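PDB 6JKK: mitotic checkpoint control protein kinase BUB1 from Drosophila melanogaster, which probably acts as an ATP-dependent protein kinase of the mitotic checkpoint at the kinetochore, and is represented here by its C-terminal kinase domain. Local coordinates for residues A[12-15]-A[16-20]; A[26-29]-A[30-33]; A[171-175]-A[176-180]. All coordinates share one frame; numbering follows the deposited sequence.

Contact 1. Residues A[12-15]-A[16-20]; sequences VELI and SSLLE
The amides of S16, S17, L18 and L19 bond in turn to the carbonyl oxygens of V12, E13, L14 and I15, a regular α-helical run in which the shortest link is L18 N to L14 O at 2.8 Å. One turn apart, L14 and L18 cross at a slant. L14 carries CG anti to its own nitrogen (chi1 164°), which tips the branch toward the next turn and sets CG 3.8 Å from L18 CD1. In return, L18 CG lies 3.9 Å from L14 CD1. The second apolar pair is arranged differently: I15 and L19 run alongside each other and point the same way, with I15 CG2 and L19 CD1 4.1 Å apart. Together they form the apolar face of an amphipathic helix near the N terminus of the chain that leans on helix 92-104, the αC helix of the fold, where I15 meets W93 and L19 reaches Y92, W93 and Y96. L18 also touches F217, and L14 packs on F7. At the polar edge, S16 OG sits 3.2 Å from V12 O, while N11 OD1 accepts the amide of L14 at the start of the helix.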
loop_
_atom_site.group_PDB
_atom_site.type_symbol
_atom_site.label_atom_id
_atom_site.label_comp_id
_atom_site.label_asym_id
_atom_site.label_seq_id
_atom_site.Cartn_x
_atom_site.Cartn_y
_atom_site.Cartn_z
ATOM N N VAL A 12 18.939 -7.509 -5.497
ATOM C CA VAL A 12 19.052 -8.518 -4.443
ATOM C C VAL A 12 20.382 -8.440 -3.680
ATOM O O VAL A 12 20.411 -8.555 -2.449
ATOM C CB VAL A 12 18.816 -9.942 -5.017
ATOM C CG1 VAL A 12 19.440 -11.006 -4.143
ATOM C CG2 VAL A 12 17.334 -10.208 -5.175
ATOM N N GLU A 13 21.476 -8.224 -4.407
ATOM C CA GLU A 13 22.796 -8.151 -3.783
ATOM C C GLU A 13 22.998 -6.844 -3.024
ATOM O O GLU A 13 23.674 -6.814 -1.996
ATOM C CB GLU A 13 23.906 -8.344 -4.818
ATOM C CG GLU A 13 23.868 -9.691 -5.514
ATOM C CD GLU A 13 25.120 -9.967 -6.316
ATOM O OE1 GLU A 13 25.917 -9.026 -6.521
ATOM O OE2 GLU A 13 25.310 -11.128 -6.734
ATOM N N LEU A 14 22.414 -5.762 -3.535
ATOM C CA LEU A 14 22.407 -4.495 -2.809
ATOM C C LEU A 14 21.652 -4.667 -1.492
ATOM O O LEU A 14 22.132 -4.262 -0.431
ATOM C CB LEU A 14 21.758 -3.396 -3.649
ATOM C CG LEU A 14 21.333 -2.134 -2.898
ATOM C CD1 LEU A 14 22.524 -1.272 -2.497
ATOM C CD2 LEU A 14 20.333 -1.331 -3.716
ATOM N N ILE A 15 20.474 -5.286 -1.571
ATOM C CA ILE A 15 19.659 -5.568 -0.389
ATOM C C ILE A 15 20.431 -6.365 0.672
ATOM O O ILE A 15 20.419 -6.015 1.856
ATOM C CB ILE A 15 18.369 -6.338 -0.760
ATOM C CG1 ILE A 15 17.448 -5.477 -1.628
ATOM C CG2 ILE A 15 17.647 -6.810 0.496
ATOM C CD1 ILE A 15 17.248 -4.079 -1.099
ATOM N N SER A 16 21.095 -7.437 0.245
ATOM C CA SER A 16 21.909 -8.231 1.158
ATOM C C SER A 16 22.999 -7.376 1.786
ATOM O O SER A 16 23.239 -7.448 2.995
ATOM C CB SER A 16 22.524 -9.430 0.438
ATOM O OG SER A 16 21.510 -10.321 0.023
ATOM N N SER A 17 23.652 -6.567 0.953
ATOM C CA SER A 17 24.715 -5.674 1.408
ATOM C C SER A 17 24.212 -4.685 2.454
ATOM O O SER A 17 24.862 -4.465 3.478
ATOM C CB SER A 17 25.318 -4.915 0.223
ATOM O OG SER A 17 25.874 -3.679 0.636
ATOM N N LEU A 18 23.050 -4.095 2.189
ATOM C CA LEU A 18 22.477 -3.098 3.088
ATOM C C LEU A 18 22.137 -3.702 4.448
ATOM O O LEU A 18 22.462 -3.125 5.491
ATOM C CB LEU A 18 21.233 -2.464 2.461
ATOM C CG LEU A 18 21.468 -1.582 1.234
ATOM C CD1 LEU A 18 20.153 -1.193 0.578
ATOM C CD2 LEU A 18 22.262 -0.348 1.616
ATOM N N LEU A 19 21.481 -4.861 4.428
ATOM C CA LEU A 19 21.094 -5.542 5.661
ATOM C C LEU A 19 22.324 -5.949 6.469
ATOM O O LEU A 19 22.330 -5.873 7.705
ATOM C CB LEU A 19 20.219 -6.762 5.355
ATOM C CG LEU A 19 18.843 -6.425 4.776
ATOM C CD1 LEU A 19 18.032 -7.686 4.510
ATOM C CD2 LEU A 19 18.096 -5.492 5.721
ATOM N N GLU A 20 23.370 -6.380 5.775
ATOM C CA GLU A 20 24.603 -6.744 6.463
ATOM C C GLU A 20 25.310 -5.509 7.021
ATOM O O GLU A 20 25.936 -5.576 8.078
ATOM C CB GLU A 20 25.522 -7.567 5.551
ATOM C CG GLU A 20 25.149 -9.049 5.509
ATOM C CD GLU A 20 25.560 -9.729 4.216
ATOM O OE1 GLU A 20 26.335 -9.123 3.447
ATOM O OE2 GLU A 20 25.101 -10.866 3.967
#

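Contact 2. Residues A[26-29]-A[30-33]; sequences MYIE and KLPH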
loop_
_atom_site.group_PDB
_atom_site.type_symbol
_atom_site.label_atom_id
_atom_site.label_comp_id
_atom_site.label_asym_id
_atom_site.label_seq_id
_atom_site.Cartn_x
_atom_site.Cartn_y
_atom_site.Cartn_z
ATOM N N MET A 26 21.775 -10.021 13.444
ATOM C CA MET A 26 22.094 -9.885 14.853
ATOM C C MET A 26 20.949 -9.215 15.627
ATOM O O MET A 26 20.695 -9.543 16.790
ATOM C CB MET A 26 23.385 -9.085 14.982
ATOM C CG MET A 26 23.659 -8.495 16.335
ATOM S SD MET A 26 25.201 -7.570 16.262
ATOM C CE MET A 26 26.218 -8.746 15.372
ATOM N N TYR A 27 20.254 -8.286 14.977
ATOM C CA TYR A 27 19.111 -7.627 15.602
ATOM C C TYR A 27 17.906 -8.558 15.722
ATOM O O TYR A 27 17.360 -8.719 16.811
ATOM C CB TYR A 27 18.730 -6.348 14.846
ATOM C CG TYR A 27 17.494 -5.628 15.377
ATOM C CD1 TYR A 27 17.375 -5.291 16.723
ATOM C CD2 TYR A 27 16.459 -5.267 14.519
ATOM C CE1 TYR A 27 16.251 -4.630 17.199
ATOM C CE2 TYR A 27 15.334 -4.602 14.984
ATOM C CZ TYR A 27 15.236 -4.286 16.324
ATOM O OH TYR A 27 14.112 -3.625 16.792
ATOM N N ILE A 28 17.490 -9.183 14.621
ATOM C CA ILE A 28 16.271 -9.998 14.672
ATOM C C ILE A 28 16.421 -11.245 15.548
ATOM O O ILE A 28 15.429 -11.768 16.063
ATOM C CB ILE A 28 15.716 -10.358 13.274
ATOM C CG1 ILE A 28 16.668 -11.264 12.496
ATOM C CG2 ILE A 28 15.410 -9.092 12.475
ATOM C CD1 ILE A 28 16.123 -11.643 11.111
ATOM N N GLU A 29 17.662 -11.691 15.741
ATOM C CA GLU A 29 17.957 -12.799 16.655
ATOM C C GLU A 29 17.583 -12.479 18.110
ATOM O O GLU A 29 17.502 -13.382 18.945
ATOM C CB GLU A 29 19.446 -13.154 16.597
ATOM C CG GLU A 29 19.877 -13.954 15.378
ATOM C CD GLU A 29 21.386 -13.986 15.210
ATOM O OE1 GLU A 29 22.104 -13.704 16.195
ATOM O OE2 GLU A 29 21.848 -14.286 14.089
ATOM N N LYS A 30 17.372 -11.195 18.404
ATOM C CA LYS A 30 17.068 -10.729 19.761
ATOM C C LYS A 30 15.592 -10.406 19.988
ATOM O O LYS A 30 15.167 -10.165 21.124
ATOM C CB LYS A 30 17.864 -9.464 20.060
ATOM C CG LYS A 30 19.084 -9.671 20.928
ATOM C CD LYS A 30 20.200 -10.339 20.167
ATOM C CE LYS A 30 21.550 -9.889 20.704
ATOM N NZ LYS A 30 22.615 -10.072 19.686
ATOM N N LEU A 31 14.816 -10.372 18.911
ATOM C CA LEU A 31 13.419 -9.952 19.000
ATOM C C LEU A 31 12.529 -11.092 19.482
ATOM O O LEU A 31 12.490 -12.150 18.861
ATOM C CB LEU A 31 12.933 -9.441 17.643
ATOM C CG LEU A 31 13.570 -8.143 17.143
ATOM C CD1 LEU A 31 13.180 -7.865 15.695
ATOM C CD2 LEU A 31 13.197 -6.962 18.042
ATOM N N PRO A 32 11.807 -10.872 20.593
ATOM C CA PRO A 32 10.959 -11.915 21.175
ATOM C C PRO A 32 9.830 -12.345 20.243
ATOM O O PRO A 32 9.338 -13.463 20.389
ATOM C CB PRO A 32 10.388 -11.241 22.424
ATOM C CG PRO A 32 11.421 -10.216 22.800
ATOM C CD PRO A 32 11.922 -9.699 21.479
ATOM N N HIS A 33 9.423 -11.490 19.311
ATOM C CA HIS A 33 8.345 -11.868 18.400
ATOM C C HIS A 33 8.861 -12.468 17.098
ATOM O O HIS A 33 8.087 -12.727 16.177
ATOM C CB HIS A 33 7.394 -10.697 18.127
ATOM C CG HIS A 33 7.977 -9.616 17.270
ATOM N ND1 HIS A 33 9.108 -8.911 17.624
ATOM C CD2 HIS A 33 7.556 -9.086 16.097
ATOM C CE1 HIS A 33 9.372 -8.009 16.694
ATOM N NE2 HIS A 33 8.446 -8.097 15.754
#
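K30 opens the second half of this turn by donating its backbone N to Y27 O at 2.9 Å. Its side chain then doubles back over the preceding turn, bent at chi2 (74°) and again at chi3, which brings CD within 3.5 Å of M26 O. The two side chains run alongside each other, K30 NZ ending 3.8 Å from M26 CG. The ammonium also lies 5.1 Å from E29 OE1, too far for a salt bridge, though the opposite charges probably attract weakly. At L31 the amide bonds to I28 O at 3.2 Å and completes a type I β turn from I28 to L31. L31 then lays its two methyls across the phenol ring of Y27. CD1 stands 3.9 Å above the ring plane, displaced toward the rim, whereas CD2 lies near the hydroxyl end, 3.8 Å from CZ. CD1 also reaches I28 CG2 at 4.1 Å, so it touches both the ring and the isoleucine. Beyond P32, the backbone of H33 pairs with A120, next to strand 34-36, which runs parallel to strand 119-122 at the edge of the N-lobe sheet, while Y27, I28 and L31 rest on L99, Y92 and F95 of helix 92-104.

Contact 3. Residues A[171-175]-A[176-180]; sequences DHLHA and MGIIH
L173 lies across I178 where the chain turns back on itself. With chi1 at -175°, CG of L173 is turned away from the backbone N and its branch swings past the helix end; CD1 meets I178 CB at 4.0 Å, while the other methyl, CD2, comes 3.9 Å from H180 CB. With I101 and L205 also touching this leucine, an alanine here would probably open a gap between the turn and H180 and leave the histidine less firmly placed. H174 meets the same strand with the edge of its imidazole: CD2 lies 3.2 Å from I178 O, close to the ring plane. Its NE2 is bonded to D248 OD2, which also accepts the amide of H180, so one carboxylate joins both segments. M176 takes the other flank, curling at chi3 (-80°) to place CE 3.4 Å from H172 O. In the backbone, L173 O accepts M176 N at 3.1 Å and, weakly, I178 N at 3.3 Å. G177, with its positive phi of 78°, turns the backbone in a Schellman motif. The path leads from the αE helix into the catalytic loop of a protein kinase: H180 is the histidine of the HRD motif (HAD in this protein), meeting F208 of the DFG motif as in a regulatory spine, with D248 as the aspartate of the αF helix.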
loop_
_atom_site.group_PDB
_atom_site.type_symbol
_atom_site.label_atom_id
_atom_site.label_comp_id
_atom_site.label_asym_id
_atom_site.label_seq_id
_atom_site.Cartn_x
_atom_site.Cartn_y
_atom_site.Cartn_z
ATOM N N ASP A 171 1.746 10.436 2.448
ATOM C CA ASP A 171 2.460 11.616 2.931
ATOM C C ASP A 171 3.272 11.286 4.186
ATOM O O ASP A 171 4.460 11.608 4.276
ATOM C CB ASP A 171 1.469 12.751 3.209
ATOM C CG ASP A 171 2.133 14.121 3.269
ATOM O OD1 ASP A 171 3.071 14.380 2.480
ATOM O OD2 ASP A 171 1.707 14.948 4.102
ATOM N N HIS A 172 2.642 10.623 5.151
ATOM C CA HIS A 172 3.347 10.262 6.378
ATOM C C HIS A 172 4.424 9.212 6.126
ATOM O O HIS A 172 5.455 9.208 6.799
ATOM C CB HIS A 172 2.371 9.774 7.452
ATOM C CG HIS A 172 1.635 10.880 8.145
ATOM N ND1 HIS A 172 0.494 11.457 7.627
ATOM C CD2 HIS A 172 1.880 11.520 9.312
ATOM C CE1 HIS A 172 0.069 12.403 8.444
ATOM N NE2 HIS A 172 0.891 12.458 9.478
ATOM N N LEU A 173 4.190 8.322 5.164
ATOM C CA LEU A 173 5.204 7.316 4.827
ATOM C C LEU A 173 6.449 7.967 4.219
ATOM O O LEU A 173 7.580 7.621 4.567
ATOM C CB LEU A 173 4.635 6.267 3.863
ATOM C CG LEU A 173 5.568 5.094 3.542
ATOM C CD1 LEU A 173 5.627 4.119 4.708
ATOM C CD2 LEU A 173 5.136 4.371 2.278
ATOM N N HIS A 174 6.241 8.908 3.302
ATOM C CA HIS A 174 7.362 9.580 2.661
ATOM C C HIS A 174 8.118 10.460 3.664
ATOM O O HIS A 174 9.332 10.611 3.578
ATOM C CB HIS A 174 6.874 10.373 1.440
ATOM C CG HIS A 174 6.418 9.500 0.308
ATOM N ND1 HIS A 174 5.911 10.008 -0.870
ATOM C CD2 HIS A 174 6.397 8.152 0.178
ATOM C CE1 HIS A 174 5.601 9.007 -1.678
ATOM N NE2 HIS A 174 5.886 7.870 -1.066
ATOM N N ALA A 175 7.406 11.008 4.644
ATOM C CA ALA A 175 8.043 11.825 5.676
ATOM C C ALA A 175 9.021 11.010 6.519
ATOM O O ALA A 175 9.935 11.559 7.153
ATOM C CB ALA A 175 6.991 12.465 6.563
ATOM N N MET A 176 8.809 9.698 6.538
ATOM C CA MET A 176 9.691 8.769 7.234
ATOM C C MET A 176 10.805 8.256 6.316
ATOM O O MET A 176 11.632 7.441 6.732
ATOM C CB MET A 176 8.882 7.590 7.795
ATOM C CG MET A 176 7.976 7.959 8.974
ATOM S SD MET A 176 7.104 6.553 9.711
ATOM C CE MET A 176 5.735 6.335 8.564
ATOM N N GLY A 177 10.829 8.727 5.069
ATOM C CA GLY A 177 11.889 8.358 4.139
ATOM C C GLY A 177 11.733 6.974 3.535
ATOM O O GLY A 177 12.714 6.336 3.136
ATOM N N ILE A 178 10.491 6.505 3.456
ATOM C CA ILE A 178 10.212 5.192 2.882
ATOM C C ILE A 178 9.364 5.307 1.613
ATOM O O ILE A 178 8.357 6.022 1.596
ATOM C CB ILE A 178 9.494 4.279 3.908
ATOM C CG1 ILE A 178 10.332 4.149 5.187
ATOM C CG2 ILE A 178 9.189 2.896 3.298
ATOM C CD1 ILE A 178 11.428 3.097 5.091
ATOM N N ILE A 179 9.792 4.623 0.550
ATOM C CA ILE A 179 8.994 4.508 -0.668
ATOM C C ILE A 179 8.406 3.101 -0.689
ATOM O O ILE A 179 9.146 2.124 -0.623
ATOM C CB ILE A 179 9.850 4.756 -1.928
ATOM C CG1 ILE A 179 10.474 6.153 -1.867
ATOM C CG2 ILE A 179 9.003 4.623 -3.195
ATOM C CD1 ILE A 179 11.625 6.375 -2.840
ATOM N N HIS A 180 7.079 2.997 -0.741
ATOM C CA HIS A 180 6.437 1.683 -0.724
ATOM C C HIS A 180 6.845 0.881 -1.960
ATOM O O HIS A 180 7.160 -0.312 -1.867
ATOM C CB HIS A 180 4.912 1.819 -0.644
ATOM C CG HIS A 180 4.197 0.505 -0.636
ATOM N ND1 HIS A 180 3.982 -0.230 -1.782
ATOM C CD2 HIS A 180 3.670 -0.218 0.381
ATOM C CE1 HIS A 180 3.349 -1.348 -1.472
ATOM N NE2 HIS A 180 3.143 -1.363 -0.167
#

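In the fold
From the N terminus, contact 1 joins successive turns of helix 12-21, and contact 2 then closes the turn that leads from helix 24-28 toward strand 34-36. Much later, contact 3 reverses the chain between helix 156-175 and strand 178-179. All three are local and come in series, so none nests within or crosses another. Contacts 1 and 2 have centres about 19 Å apart and lie at the surface on the same side of the chain's centre; contact 3 lies deeper, its centre about 21 Å from that of contact 1. None touches another directly, but helix 92-104 links them: it touches side chains of all three, among them I15, L31 and I178, bridging the N-terminal helices and the C-lobe.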